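Local coordinates for Galactose/lactose metabolism regulatory protein GAL80 (Saccharomyces cerevisiae, PDB 3BTV), which binds the transcriptional activator GAL4 and, when no inducing sugar is present, blocks its activation of the galactose and lactose metabolic genes, at residues I375-H379 / F380-K384. The protein carries 1 engineered substitution. Numbering follows the deposited sequence.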
ATOM      1  N   ILE B 375       6.669 -10.468  33.059  1.00 59.55           N
ATOM      2  CA  ILE B 375       7.320 -11.729  33.383  1.00 67.49           C
ATOM      3  C   ILE B 375       7.178 -12.071  34.870  1.00 85.70           C
ATOM      4  O   ILE B 375       6.662 -13.132  35.221  1.00 87.52           O
ATOM      5  CB  ILE B 375       8.806 -11.715  32.992  1.00 52.46           C
ATOM      6  CG1 ILE B 375       8.952 -11.674  31.471  1.00 59.59           C
ATOM      7  CG2 ILE B 375       9.515 -12.950  33.553  1.00 66.01           C
ATOM      8  CD1 ILE B 375      10.392 -11.688  30.984  1.00 68.70           C
ATOM      9  N   SER B 376       7.622 -11.168  35.738  1.00 76.57           N
ATOM     10  CA  SER B 376       7.542 -11.403  37.174  1.00 81.20           C
ATOM     11  C   SER B 376       6.098 -11.575  37.640  1.00 85.50           C
ATOM     12  O   SER B 376       5.818 -12.392  38.509  1.00100.87           O
ATOM     13  CB  SER B 376       8.221 -10.276  37.955  1.00 72.44           C
ATOM     14  OG  SER B 376       7.404  -9.127  38.012  1.00 79.96           O
ATOM     15  N   ASP B 377       5.185 -10.809  37.055  1.00 70.37           N
ATOM     16  CA  ASP B 377       3.775 -10.916  37.402  1.00 79.36           C
ATOM     17  C   ASP B 377       3.245 -12.307  37.099  1.00 86.69           C
ATOM     18  O   ASP B 377       2.415 -12.840  37.830  1.00 86.69           O
ATOM     19  CB  ASP B 377       2.961  -9.869  36.656  1.00 85.87           C
ATOM     20  CG  ASP B 377       3.165  -8.481  37.213  1.00101.54           C
ATOM     21  OD1 ASP B 377       4.078  -8.307  38.049  1.00111.92           O
ATOM     22  OD2 ASP B 377       2.413  -7.568  36.821  1.00 89.83           O
ATOM     23  N   PHE B 378       3.717 -12.880  36.001  1.00 76.01           N
ATOM     24  CA  PHE B 378       3.441 -14.273  35.705  1.00 66.84           C
ATOM     25  C   PHE B 378       4.134 -15.117  36.756  1.00 75.87           C
ATOM     26  O   PHE B 378       3.550 -16.037  37.328  1.00 75.60           O
ATOM     27  CB  PHE B 378       3.975 -14.632  34.319  1.00 77.48           C
ATOM     28  CG  PHE B 378       4.132 -16.117  34.081  1.00 78.53           C
ATOM     29  CD1 PHE B 378       3.019 -16.938  33.939  1.00 77.87           C
ATOM     30  CD2 PHE B 378       5.393 -16.683  33.967  1.00 65.38           C
ATOM     31  CE1 PHE B 378       3.163 -18.304  33.710  1.00 75.84           C
ATOM     32  CE2 PHE B 378       5.544 -18.049  33.734  1.00 72.96           C
ATOM     33  CZ  PHE B 378       4.426 -18.858  33.608  1.00 72.77           C
ATOM     34  N   HIS B 379       5.390 -14.778  37.013  1.00 65.89           N
ATOM     35  CA  HIS B 379       6.244 -15.578  37.870  1.00 76.58           C
ATOM     36  C   HIS B 379       5.814 -15.558  39.328  1.00 82.54           C
ATOM     37  O   HIS B 379       5.987 -16.538  40.039  1.00 68.23           O
ATOM     38  CB  HIS B 379       7.681 -15.092  37.773  1.00 77.19           C
ATOM     39  CG  HIS B 379       8.609 -15.798  38.706  1.00 76.41           C
ATOM     40  ND1 HIS B 379       9.012 -17.100  38.509  1.00 83.40           N
ATOM     41  CD2 HIS B 379       9.212 -15.384  39.846  1.00 85.41           C
ATOM     42  CE1 HIS B 379       9.827 -17.458  39.484  1.00 85.24           C
ATOM     43  NE2 HIS B 379       9.967 -16.434  40.307  1.00 70.80           N
ATOM     44  N   PHE B 380       5.265 -14.433  39.767  1.00 92.42           N
ATOM     45  CA  PHE B 380       4.862 -14.266  41.154  1.00 85.61           C
ATOM     46  C   PHE B 380       3.346 -14.259  41.277  1.00 90.53           C
ATOM     47  O   PHE B 380       2.804 -14.108  42.370  1.00 96.28           O
ATOM     48  CB  PHE B 380       5.428 -12.966  41.720  1.00 83.51           C
ATOM     49  CG  PHE B 380       6.919 -12.972  41.880  1.00 83.51           C
ATOM     50  CD1 PHE B 380       7.700 -12.028  41.241  1.00 70.10           C
ATOM     51  CD2 PHE B 380       7.542 -13.920  42.675  1.00 88.24           C
ATOM     52  CE1 PHE B 380       9.067 -12.028  41.390  1.00 72.81           C
ATOM     53  CE2 PHE B 380       8.911 -13.927  42.826  1.00 84.94           C
ATOM     54  CZ  PHE B 380       9.676 -12.980  42.181  1.00 87.75           C
ATOM     55  N   ASN B 381       2.669 -14.413  40.146  1.00 90.12           N
ATOM     56  CA  ASN B 381       1.216 -14.462  40.140  1.00 92.61           C
ATOM     57  C   ASN B 381       0.622 -13.255  40.862  1.00 96.12           C
ATOM     58  O   ASN B 381      -0.143 -13.409  41.812  1.00 95.57           O
ATOM     59  CB  ASN B 381       0.742 -15.759  40.797  1.00 85.96           C
ATOM     60  CG  ASN B 381      -0.608 -16.207  40.292  1.00100.14           C
ATOM     61  OD1 ASN B 381      -1.376 -15.413  39.743  1.00 94.46           O
ATOM     62  ND2 ASN B 381      -0.908 -17.487  40.471  1.00107.59           N
ATOM     63  N   THR B 382       0.984 -12.059  40.410  1.00 88.31           N
ATOM     64  CA  THR B 382       0.533 -10.821  41.044  1.00 98.75           C
ATOM     65  C   THR B 382      -0.975 -10.624  40.885  1.00109.40           C
ATOM     66  O   THR B 382      -1.595  -9.849  41.616  1.00106.95           O
ATOM     67  CB  THR B 382       1.273  -9.594  40.475  1.00100.50           C
ATOM     68  OG1 THR B 382       2.644  -9.929  40.231  1.00107.47           O
ATOM     69  CG2 THR B 382       1.199  -8.422  41.447  1.00 84.51           C
ATOM     70  N   LYS B 383      -1.561 -11.323  39.921  1.00105.62           N
ATOM     71  CA  LYS B 383      -3.008 -11.315  39.752  1.00107.99           C
ATOM     72  C   LYS B 383      -3.645 -12.364  40.660  1.00121.08           C
ATOM     73  O   LYS B 383      -4.867 -12.432  40.789  1.00113.21           O
ATOM     74  CB  LYS B 383      -3.375 -11.560  38.289  1.00107.46           C
ATOM     75  CG  LYS B 383      -3.325 -10.304  37.438  1.00102.50           C
ATOM     76  CD  LYS B 383      -3.123 -10.625  35.968  1.00102.69           C
ATOM     77  CE  LYS B 383      -3.458  -9.419  35.112  1.00 92.93           C
ATOM     78  NZ  LYS B 383      -3.047  -8.160  35.789  1.00 94.69           N
ATOM     79  N   LYS B 384      -2.797 -13.177  41.282  1.00128.58           N
ATOM     80  CA  LYS B 384      -3.223 -14.183  42.253  1.00125.28           C
ATOM     81  C   LYS B 384      -4.371 -15.072  41.774  1.00120.69           C
ATOM     82  O   LYS B 384      -5.138 -15.590  42.582  1.00117.82           O
ATOM     83  CB  LYS B 384      -3.583 -13.522  43.589  1.00119.81           C
ATOM     84  CG  LYS B 384      -2.386 -12.956  44.346  1.00121.06           C
ATOM     85  CD  LYS B 384      -1.410 -14.055  44.752  1.00116.80           C
ATOM     86  CE  LYS B 384      -0.210 -13.495  45.508  1.00114.77           C
ATOM     87  NZ  LYS B 384       0.776 -12.823  44.614  1.00112.68           N
TER
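His379 places its CG anti to the backbone N (chi1 176°), whereas Phe380 keeps CG beside its own N (chi1 -68°), and these two choices bring neighbouring rings together. They pack edge-to-face: CD2 of His379 stands over the centre of the phenyl face, 3.3 Å from Phe380 CE2, with the planes at 73°. Imidazole suits this place because its carbon edge can meet the phenyl face while ND1 hydrogen-bonds Tyr121 OH. The phenyl ring also touches Ser376, a small side chain whose CB lies 3.8 Å from Phe380 CD1, and the side chains of His379 and Phe380 both touch Ile21 of strand 21-26.

Here helix 363-380 ends in a Schellman motif. Thr382 N donates to a lone pair of Asp377 O at 3.1 Å, and Asn381 N makes a weak bond to Phe378 O. Asn381 is the C-prime residue, and asparagine tolerates the positive phi required. A weak bond links Thr382 OG1 to Asp377 OD1. Lys384 N closes the type I turn by bonding Asn381 O, and Lys384 NZ reaches the same oxygen from the opposite face at 3.0 Å. NZ also bonds Phe380 O weakly, so the lysine's positive charge probably complements the negative end of the helix dipole.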